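Local coordinates for HAT1-interacting factor 1 (PDB 4NQ0), which acts as a nuclear histone chaperone for H3 and H4 within the HAT-B acetyltransferase complex, also binds H2A-H2B dimers, and takes part in chromatin assembly and telomere silencing, at residues Ala70-Asn73 and Met74-Asn78; Asp244-Glu248 and Ala249-Ser253; Leu302-Phe305 and Lys306-Lys309; Leu330-Ile333 and Gln334-Ile337. All blocks are in the same frame, centred on the assembly; numbering follows the deposited sequence.

Contact 1. Residues Ala70-Asn73 and Met74-Asn78; sequences AVYN and MEVQN
The closing turns of helix 61-77, in the all-helical TPR-type fold of this chaperone, join Tyr72 to Val76 one turn further on. Val76 CG2 stands over one face of the Tyr72 ring, 4.0 Å from its centroid and displaced toward the rim, a CH-pi contact whose nearest ring atom is CE1. Tyr72 holds CG anti to its backbone N (chi1 167°), beside the carbonyl, which tips the ring along the helix to meet this methyl. The same two residues share a nearly straight backbone bond, Val76 N to Tyr72 O at 3.1 Å. Beyond Val76, the Tyr72 side chain packs on Tyr203 of helix 202-218 and on Ile245 and Glu248 of helix 229-248. With an alanine in place of Tyr72, the Val76 methyl would probably lose its cover and a gap would open toward Ile245. On another side of the helix, Met74 lays CG against Ala70 O, 3.4 Å away, while its own N bonds that oxygen; Phe38 of helix 38-51 packs on this thioether chain. Gln77 N to Asn73 O follows at 3.0 Å. The final turn closes with Asn78 N bonded to Met74 O at 2.9 Å.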
loop_
_atom_site.group_PDB
_atom_site.type_symbol
_atom_site.label_atom_id
_atom_site.label_comp_id
_atom_site.label_asym_id
_atom_site.label_seq_id
_atom_site.Cartn_x
_atom_site.Cartn_y
_atom_site.Cartn_z
ATOM N N ALA A 70 -12.651 -2.012 -1.358
ATOM C CA ALA A 70 -14.060 -1.860 -1.709
ATOM C C ALA A 70 -14.529 -0.444 -1.435
ATOM O O ALA A 70 -15.117 0.205 -2.306
ATOM C CB ALA A 70 -14.918 -2.856 -0.943
ATOM N N VAL A 71 -14.244 0.038 -0.228
ATOM C CA VAL A 71 -14.719 1.339 0.208
ATOM C C VAL A 71 -13.990 2.473 -0.522
ATOM O O VAL A 71 -14.594 3.485 -0.862
ATOM C CB VAL A 71 -14.595 1.483 1.740
ATOM C CG1 VAL A 71 -14.967 2.871 2.177
ATOM C CG2 VAL A 71 -15.486 0.452 2.435
ATOM N N TYR A 72 -12.700 2.298 -0.777
ATOM C CA TYR A 72 -11.954 3.263 -1.582
ATOM C C TYR A 72 -12.620 3.443 -2.949
ATOM O O TYR A 72 -12.907 4.564 -3.368
ATOM C CB TYR A 72 -10.495 2.812 -1.752
ATOM C CG TYR A 72 -9.723 3.562 -2.820
ATOM C CD1 TYR A 72 -9.625 4.947 -2.790
ATOM C CD2 TYR A 72 -9.076 2.882 -3.849
ATOM C CE1 TYR A 72 -8.910 5.637 -3.762
ATOM C CE2 TYR A 72 -8.360 3.561 -4.822
ATOM C CZ TYR A 72 -8.280 4.940 -4.771
ATOM O OH TYR A 72 -7.574 5.624 -5.738
ATOM N N ASN A 73 -12.874 2.330 -3.626
ATOM C CA ASN A 73 -13.483 2.365 -4.957
ATOM C C ASN A 73 -14.910 2.910 -4.992
ATOM O O ASN A 73 -15.350 3.426 -6.022
ATOM C CB ASN A 73 -13.418 0.986 -5.606
ATOM C CG ASN A 73 -12.146 0.788 -6.391
ATOM O OD1 ASN A 73 -11.939 1.444 -7.411
ATOM N ND2 ASN A 73 -11.279 -0.112 -5.924
ATOM N N MET A 74 -15.621 2.789 -3.871
ATOM C CA MET A 74 -16.940 3.394 -3.713
ATOM C C MET A 74 -16.822 4.911 -3.756
ATOM O O MET A 74 -17.666 5.589 -4.348
ATOM C CB MET A 74 -17.595 2.973 -2.385
ATOM C CG MET A 74 -18.246 1.590 -2.387
ATOM S SD MET A 74 -18.677 1.008 -0.719
ATOM C CE MET A 74 -19.827 2.281 -0.188
ATOM N N GLU A 75 -15.786 5.444 -3.116
ATOM C CA GLU A 75 -15.588 6.889 -3.067
ATOM C C GLU A 75 -15.162 7.412 -4.435
ATOM O O GLU A 75 -15.661 8.444 -4.886
ATOM C CB GLU A 75 -14.558 7.261 -1.998
ATOM C CG GLU A 75 -14.399 8.767 -1.762
ATOM C CD GLU A 75 -15.695 9.462 -1.353
ATOM O OE1 GLU A 75 -16.509 8.865 -0.618
ATOM O OE2 GLU A 75 -15.893 10.623 -1.765
ATOM N N VAL A 76 -14.248 6.695 -5.092
ATOM C CA VAL A 76 -13.835 7.032 -6.453
ATOM C C VAL A 76 -15.072 7.154 -7.342
ATOM O O VAL A 76 -15.267 8.174 -8.007
ATOM C CB VAL A 76 -12.852 5.981 -7.044
ATOM C CG1 VAL A 76 -12.695 6.169 -8.544
ATOM C CG2 VAL A 76 -11.495 6.069 -6.362
ATOM N N GLN A 77 -15.911 6.119 -7.323
ATOM C CA GLN A 77 -17.182 6.112 -8.069
ATOM C C GLN A 77 -18.121 7.252 -7.679
ATOM O O GLN A 77 -18.848 7.763 -8.528
ATOM C CB GLN A 77 -17.920 4.779 -7.895
ATOM C CG GLN A 77 -17.444 3.665 -8.823
ATOM C CD GLN A 77 -18.397 2.477 -8.848
ATOM O OE1 GLN A 77 -19.237 2.314 -7.957
ATOM N NE2 GLN A 77 -18.275 1.644 -9.876
ATOM N N ASN A 78 -18.109 7.649 -6.408
ATOM C CA ASN A 78 -18.903 8.798 -5.949
ATOM C C ASN A 78 -18.191 10.135 -6.203
ATOM O O ASN A 78 -18.371 11.090 -5.439
ATOM C CB ASN A 78 -19.233 8.666 -4.453
ATOM C CG ASN A 78 -20.050 7.421 -4.129
ATOM O OD1 ASN A 78 -20.409 6.639 -5.013
ATOM N ND2 ASN A 78 -20.344 7.233 -2.848
#

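Contact 2. Residues Asp244-Glu248 and Ala249-Ser253; sequences DIERE and AEMFS
Arg247 has CG opposite its backbone N (chi1 -172°), beside its own carbonyl, and this brings the methylene to Phe252, where CG lies 3.8 Å from ring atom CE1. The approach to the ring is oblique, and the guanidinium plane stands steeply to that of the phenyl. Met251 instead bends at its last torsion (chi3 -72°), folding CE back until it rests 3.7 Å from Glu246 CG, the two side chains crossing at about a right angle. Both contacts depend on the sharp change of direction between them, which is a Schellman motif closing helix 229-248. Glu250 is its C' residue, with a positive phi of 67°. Met251 N reaches back to Glu246 O at 2.8 Å, and Glu250 N bonds Arg247 O at 2.9 Å, the donor standing far above the carbonyl plane. Just before the turn, Ala249 N makes the last regular helical bond, 2.8 Å to Ile245 O. Met251 then occupies the N-cap position of helix 252-266, so the turn links the two helices of the predicted TPR 2. The carboxylate of Glu246 looks across this hairpin: OE2 forms a salt bridge with Arg254 and OE1 a hydrogen bond with His258, both on the second helix. Phe252 also meets the ring of Trp292. Back along the first helix, Arg247 NH1 lies 3.9 Å from Asp244 OD2, a long salt bridge. The oxygen is well out of the guanidinium plane, so no N-H points at it, and it also bonds Tyr259 OH.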
loop_
_atom_site.group_PDB
_atom_site.type_symbol
_atom_site.label_atom_id
_atom_site.label_comp_id
_atom_site.label_asym_id
_atom_site.label_seq_id
_atom_site.Cartn_x
_atom_site.Cartn_y
_atom_site.Cartn_z
ATOM N N ASP A 244 -1.735 4.858 -2.804
ATOM C CA ASP A 244 -2.700 5.134 -3.868
ATOM C C ASP A 244 -3.883 5.914 -3.319
ATOM O O ASP A 244 -4.285 6.921 -3.890
ATOM C CB ASP A 244 -3.213 3.843 -4.504
ATOM C CG ASP A 244 -2.155 3.101 -5.310
ATOM O OD1 ASP A 244 -2.414 1.919 -5.616
ATOM O OD2 ASP A 244 -1.090 3.676 -5.656
ATOM N N ILE A 245 -4.435 5.461 -2.200
ATOM C CA ILE A 245 -5.583 6.146 -1.583
ATOM C C ILE A 245 -5.225 7.575 -1.162
ATOM O O ILE A 245 -5.958 8.525 -1.445
ATOM C CB ILE A 245 -6.104 5.379 -0.357
ATOM C CG1 ILE A 245 -6.710 4.040 -0.778
ATOM C CG2 ILE A 245 -7.153 6.209 0.404
ATOM C CD1 ILE A 245 -6.984 3.098 0.382
ATOM N N GLU A 246 -4.086 7.722 -0.495
ATOM C CA GLU A 246 -3.642 9.040 -0.044
ATOM C C GLU A 246 -3.399 9.968 -1.231
ATOM O O GLU A 246 -3.760 11.132 -1.177
ATOM C CB GLU A 246 -2.392 8.917 0.829
ATOM C CG GLU A 246 -2.668 8.246 2.161
ATOM C CD GLU A 246 -1.421 7.821 2.901
ATOM O OE1 GLU A 246 -0.430 7.397 2.255
ATOM O OE2 GLU A 246 -1.435 7.907 4.145
ATOM N N ARG A 247 -2.810 9.445 -2.300
ATOM C CA ARG A 247 -2.651 10.201 -3.547
ATOM C C ARG A 247 -4.010 10.664 -4.087
ATOM O O ARG A 247 -4.201 11.842 -4.407
ATOM C CB ARG A 247 -1.929 9.350 -4.601
ATOM C CG ARG A 247 -1.535 10.114 -5.861
ATOM C CD ARG A 247 -0.783 9.253 -6.862
ATOM N NE ARG A 247 -1.529 8.051 -7.251
ATOM C CZ ARG A 247 -1.188 7.232 -8.248
ATOM N NH1 ARG A 247 -1.939 6.162 -8.504
ATOM N NH2 ARG A 247 -0.117 7.476 -9.000
ATOM N N GLU A 248 -4.958 9.739 -4.164
ATOM C CA GLU A 248 -6.312 10.076 -4.593
ATOM C C GLU A 248 -6.933 11.137 -3.686
ATOM O O GLU A 248 -7.656 12.015 -4.159
ATOM C CB GLU A 248 -7.202 8.826 -4.614
ATOM C CG GLU A 248 -8.563 9.036 -5.277
ATOM C CD GLU A 248 -8.449 9.394 -6.746
ATOM O OE1 GLU A 248 -7.569 8.829 -7.434
ATOM O OE2 GLU A 248 -9.245 10.243 -7.215
ATOM N N ALA A 249 -6.645 11.066 -2.387
ATOM C CA ALA A 249 -7.178 12.037 -1.425
ATOM C C ALA A 249 -6.348 13.325 -1.346
ATOM O O ALA A 249 -6.587 14.150 -0.468
ATOM C CB ALA A 249 -7.294 11.402 -0.032
ATOM N N GLU A 250 -5.376 13.469 -2.250
ATOM C CA GLU A 250 -4.495 14.636 -2.347
ATOM C C GLU A 250 -3.534 14.831 -1.169
ATOM O O GLU A 250 -2.987 15.917 -0.983
ATOM C CB GLU A 250 -5.305 15.916 -2.597
ATOM C CG GLU A 250 -5.883 15.998 -3.998
ATOM C CD GLU A 250 -6.634 17.294 -4.227
ATOM O OE1 GLU A 250 -7.589 17.577 -3.471
ATOM O OE2 GLU A 250 -6.259 18.033 -5.159
ATOM N N MET A 251 -3.304 13.769 -0.401
ATOM C CA MET A 251 -2.289 13.784 0.642
ATOM C C MET A 251 -0.991 13.240 0.053
ATOM O O MET A 251 -0.572 12.129 0.355
ATOM C CB MET A 251 -2.754 12.952 1.832
ATOM C CG MET A 251 -4.089 13.417 2.364
ATOM S SD MET A 251 -4.696 12.425 3.715
ATOM C CE MET A 251 -5.147 10.943 2.850
ATOM N N PHE A 252 -0.361 14.049 -0.787
ATOM C CA PHE A 252 0.799 13.622 -1.556
ATOM C C PHE A 252 2.040 13.323 -0.720
ATOM O O PHE A 252 2.783 12.417 -1.050
ATOM C CB PHE A 252 1.119 14.651 -2.638
ATOM C CG PHE A 252 0.062 14.742 -3.707
ATOM C CD1 PHE A 252 0.027 13.813 -4.741
ATOM C CD2 PHE A 252 -0.896 15.743 -3.676
ATOM C CE1 PHE A 252 -0.944 13.880 -5.729
ATOM C CE2 PHE A 252 -1.872 15.818 -4.655
ATOM C CZ PHE A 252 -1.897 14.881 -5.684
ATOM N N SER A 253 2.250 14.056 0.371
ATOM C CA SER A 253 3.415 13.814 1.230
ATOM C C SER A 253 3.288 12.461 1.936
ATOM O O SER A 253 4.247 11.696 2.003
ATOM C CB SER A 253 3.594 14.953 2.243
ATOM O OG SER A 253 4.572 14.625 3.213
#

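Contact 3. Residues Leu302-Phe305 and Lys306-Lys309; sequences LKRF and KHAK
Arg304 and His307 lie side by side, pointing the same way from neighbouring turns of helix 298-316. His307 CD2 sits over one face of the guanidinium, offset toward its rim, 4.2 Å from Arg304 NE. The two planes are inclined by 60°, so this is no parallel stack. A bend in the arginine chain after CG (chi2 79°) swings its end toward the histidine. Arg304 NE is buried with no hydrogen-bond partner, whereas NH1 bonds Leu170 O and NH2 forms a salt bridge with Glu283. The other oxygen of Glu283 takes His307 NE2, so one carboxylate of helix 273-290 positions both side chains and would probably stabilise positive charge here. Phe173 stacks on the imidazole. The side chains stand on the regular backbone of a helix in the predicted TPR 3 and in the region that interacts with H2A-H2B, with Lys309 N bonded to Phe305 O at 2.8 Å. Lys306 lays its methylenes along the preceding turn, CG 3.4 Å from Leu302 O, which also accepts the Lys306 N bond at 2.9 Å. The Phe305 side chain packs on Ile337 and Val340 of helix 323-344, and the extended Lys309 carries NZ to Gln334 OE1 at 2.8 Å.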
loop_
_atom_site.group_PDB
_atom_site.type_symbol
_atom_site.label_atom_id
_atom_site.label_comp_id
_atom_site.label_asym_id
_atom_site.label_seq_id
_atom_site.Cartn_x
_atom_site.Cartn_y
_atom_site.Cartn_z
ATOM N N LEU A 302 14.567 16.506 -8.625
ATOM C CA LEU A 302 15.377 16.144 -9.787
ATOM C C LEU A 302 16.254 14.939 -9.507
ATOM O O LEU A 302 16.357 14.046 -10.345
ATOM C CB LEU A 302 16.245 17.319 -10.256
ATOM C CG LEU A 302 15.517 18.427 -11.026
ATOM C CD1 LEU A 302 16.454 19.617 -11.333
ATOM C CD2 LEU A 302 14.929 17.841 -12.313
ATOM N N LYS A 303 16.873 14.907 -8.329
ATOM C CA LYS A 303 17.734 13.777 -7.957
ATOM C C LYS A 303 16.964 12.462 -7.916
ATOM O O LYS A 303 17.482 11.436 -8.343
ATOM C CB LYS A 303 18.404 14.010 -6.605
ATOM C CG LYS A 303 19.405 15.150 -6.606
ATOM C CD LYS A 303 20.131 15.322 -5.260
ATOM C CE LYS A 303 20.896 16.658 -5.256
ATOM N NZ LYS A 303 21.724 16.907 -4.030
ATOM N N ARG A 304 15.735 12.492 -7.397
ATOM C CA ARG A 304 14.918 11.268 -7.323
ATOM C C ARG A 304 14.422 10.862 -8.706
ATOM O O ARG A 304 14.430 9.675 -9.043
ATOM C CB ARG A 304 13.723 11.426 -6.373
ATOM C CG ARG A 304 12.981 10.120 -6.093
ATOM C CD ARG A 304 13.721 9.286 -5.055
ATOM N NE ARG A 304 13.256 7.894 -4.989
ATOM C CZ ARG A 304 13.561 7.023 -4.027
ATOM N NH1 ARG A 304 14.303 7.385 -2.978
ATOM N NH2 ARG A 304 13.097 5.771 -4.101
ATOM N N PHE A 305 13.978 11.832 -9.501
ATOM C CA PHE A 305 13.556 11.534 -10.863
ATOM C C PHE A 305 14.682 10.871 -11.669
ATOM O O PHE A 305 14.452 9.891 -12.372
ATOM C CB PHE A 305 13.095 12.792 -11.608
ATOM C CG PHE A 305 11.868 13.446 -11.039
ATOM C CD1 PHE A 305 10.897 12.715 -10.389
ATOM C CD2 PHE A 305 11.669 14.807 -11.202
ATOM C CE1 PHE A 305 9.784 13.316 -9.882
ATOM C CE2 PHE A 305 10.549 15.422 -10.697
ATOM C CZ PHE A 305 9.594 14.675 -10.036
ATOM N N LYS A 306 15.894 11.405 -11.570
ATOM C CA LYS A 306 17.012 10.871 -12.341
ATOM C C LYS A 306 17.402 9.479 -11.870
ATOM O O LYS A 306 17.811 8.637 -12.665
ATOM C CB LYS A 306 18.215 11.807 -12.258
ATOM C CG LYS A 306 18.041 13.055 -13.103
ATOM C CD LYS A 306 19.089 14.101 -12.758
ATOM C CE LYS A 306 18.951 15.331 -13.639
ATOM N NZ LYS A 306 19.770 16.463 -13.121
ATOM N N HIS A 307 17.291 9.250 -10.572
ATOM C CA HIS A 307 17.498 7.925 -10.021
ATOM C C HIS A 307 16.510 6.918 -10.634
ATOM O O HIS A 307 16.888 5.821 -11.019
ATOM C CB HIS A 307 17.346 7.976 -8.501
ATOM C CG HIS A 307 17.140 6.638 -7.870
ATOM N ND1 HIS A 307 18.181 5.785 -7.577
ATOM C CD2 HIS A 307 16.007 5.999 -7.491
ATOM C CE1 HIS A 307 17.698 4.678 -7.037
ATOM N NE2 HIS A 307 16.382 4.786 -6.970
ATOM N N ALA A 308 15.241 7.305 -10.715
ATOM C CA ALA A 308 14.201 6.421 -11.202
ATOM C C ALA A 308 14.360 6.195 -12.709
ATOM O O ALA A 308 14.206 5.074 -13.185
ATOM C CB ALA A 308 12.808 6.994 -10.867
ATOM N N LYS A 309 14.679 7.261 -13.443
ATOM C CA LYS A 309 14.985 7.168 -14.877
ATOM C C LYS A 309 16.104 6.156 -15.168
ATOM O O LYS A 309 15.953 5.306 -16.027
ATOM C CB LYS A 309 15.361 8.539 -15.422
ATOM C CG LYS A 309 15.825 8.560 -16.871
ATOM C CD LYS A 309 16.109 9.986 -17.318
ATOM C CE LYS A 309 16.718 10.017 -18.720
ATOM N NZ LYS A 309 16.970 11.395 -19.176
#

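Contact 4. Residues Leu330-Ile333 and Gln334-Ile337; sequences LAQI and QDDI
Gln332 and Asp336, one turn apart on helix 323-344, meet through both backbone and side chains. Four backbone bonds of regular i to i+4 kind run through these residues: Gln334 N to Leu330 O, Asp335 N to Ala331 O, Asp336 N to Gln332 O at 2.9 Å, and Ile337 N to Ile333 O at 3.0 Å. Among the polar side chains, Asp336 has CG anti to its carbonyl carbon (chi1 -59°), which turns the carboxylate back over the preceding turn, with CG 3.1 Å from Gln332 O. Its OD1 forms a salt bridge with Arg291, the partner that anchors the buried group. The Gln332 chain bends after CG and crosses Asp336 obliquely, with CG 4.1 Å from Asp336 OD2; it also packs on Phe284 and Asp288 of helix 273-290. Replacing Gln332 by alanine is likely to leave the Asp336 carboxylate less covered and to open a gap against Phe284. The apolar pair is looser, Ile333 CG2 and Ile337 CD1 being 4.4 Å apart. As a contact of side chain on backbone, Ile337 CG1 leans on Ile333 O at 3.5 Å. Ile333 and Ile337 both face helix 298-316, through Leu312 and Phe305 respectively. This is consistent with a helix that follows the last predicted repeat and packs on helix 298-316, as the capping helix of TPR arrays does.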
loop_
_atom_site.group_PDB
_atom_site.type_symbol
_atom_site.label_atom_id
_atom_site.label_comp_id
_atom_site.label_asym_id
_atom_site.label_seq_id
_atom_site.Cartn_x
_atom_site.Cartn_y
_atom_site.Cartn_z
ATOM N N LEU A 330 8.704 5.659 -18.212
ATOM C CA LEU A 330 9.961 6.334 -18.487
ATOM C C LEU A 330 9.711 7.698 -19.142
ATOM O O LEU A 330 10.314 8.704 -18.751
ATOM C CB LEU A 330 10.814 5.440 -19.385
ATOM C CG LEU A 330 12.302 5.723 -19.557
ATOM C CD1 LEU A 330 13.025 5.951 -18.213
ATOM C CD2 LEU A 330 12.907 4.536 -20.326
ATOM N N ALA A 331 8.809 7.721 -20.122
ATOM C CA ALA A 331 8.376 8.961 -20.766
ATOM C C ALA A 331 7.798 9.965 -19.763
ATOM O O ALA A 331 8.093 11.156 -19.833
ATOM C CB ALA A 331 7.343 8.662 -21.848
ATOM N N GLN A 332 6.978 9.478 -18.836
ATOM C CA GLN A 332 6.404 10.333 -17.799
ATOM C C GLN A 332 7.478 10.905 -16.872
ATOM O O GLN A 332 7.424 12.072 -16.489
ATOM C CB GLN A 332 5.386 9.557 -16.962
ATOM C CG GLN A 332 4.729 10.392 -15.875
ATOM C CD GLN A 332 3.865 11.506 -16.449
ATOM O OE1 GLN A 332 4.187 12.694 -16.330
ATOM N NE2 GLN A 332 2.768 11.121 -17.088
ATOM N N ILE A 333 8.444 10.078 -16.504
ATOM C CA ILE A 333 9.541 10.535 -15.646
ATOM C C ILE A 333 10.317 11.646 -16.335
ATOM O O ILE A 333 10.712 12.606 -15.691
ATOM C CB ILE A 333 10.461 9.376 -15.232
ATOM C CG1 ILE A 333 9.713 8.431 -14.286
ATOM C CG2 ILE A 333 11.693 9.870 -14.500
ATOM C CD1 ILE A 333 10.274 7.025 -14.278
ATOM N N GLN A 334 10.490 11.544 -17.651
ATOM C CA GLN A 334 11.155 12.596 -18.396
ATOM C C GLN A 334 10.312 13.881 -18.382
ATOM O O GLN A 334 10.856 14.981 -18.271
ATOM C CB GLN A 334 11.440 12.160 -19.837
ATOM C CG GLN A 334 12.330 13.140 -20.607
ATOM C CD GLN A 334 13.711 13.292 -19.991
ATOM O OE1 GLN A 334 14.392 12.300 -19.723
ATOM N NE2 GLN A 334 14.135 14.540 -19.767
ATOM N N ASP A 335 8.992 13.744 -18.496
ATOM C CA ASP A 335 8.106 14.910 -18.359
ATOM C C ASP A 335 8.287 15.542 -16.976
ATOM O O ASP A 335 8.369 16.761 -16.856
ATOM C CB ASP A 335 6.639 14.536 -18.539
ATOM C CG ASP A 335 6.355 13.894 -19.877
ATOM O OD1 ASP A 335 7.171 14.044 -20.815
ATOM O OD2 ASP A 335 5.306 13.224 -19.982
ATOM N N ASP A 336 8.379 14.705 -15.945
ATOM C CA ASP A 336 8.566 15.207 -14.581
ATOM C C ASP A 336 9.850 16.036 -14.462
ATOM O O ASP A 336 9.847 17.123 -13.861
ATOM C CB ASP A 336 8.571 14.059 -13.567
ATOM C CG ASP A 336 7.288 13.245 -13.590
ATOM O OD1 ASP A 336 6.245 13.771 -14.011
ATOM O OD2 ASP A 336 7.321 12.072 -13.179
ATOM N N ILE A 337 10.932 15.532 -15.054
ATOM C CA ILE A 337 12.211 16.233 -15.066
ATOM C C ILE A 337 12.070 17.570 -15.794
ATOM O O ILE A 337 12.425 18.619 -15.256
ATOM C CB ILE A 337 13.316 15.380 -15.733
ATOM C CG1 ILE A 337 13.690 14.209 -14.822
ATOM C CG2 ILE A 337 14.551 16.225 -16.037
ATOM C CD1 ILE A 337 14.500 13.136 -15.499
#

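All four contacts are local, made along a helix or at its end, and each is only partly buried. Contacts 1 and 2 lie nearer the chain centre and touch through Tyr72, whose OH is 3.4 Å from Glu248 CB. Contacts 3 and 4 sit toward the C-terminal end and hold helices 298-316 and 323-344 together: Phe305 CB packs on Ile337 CG1, and its carbonyl oxygen on Ile333 CG2. Contact 2 alone turns from one helix into the next, through a positive-phi residue; contact 1 ends with its helix, and contacts 3 and 4 lie within theirs. Contact 1 rests on an aromatic face, whereas the other three each pair a buried charged side chain with partners beyond their own segments.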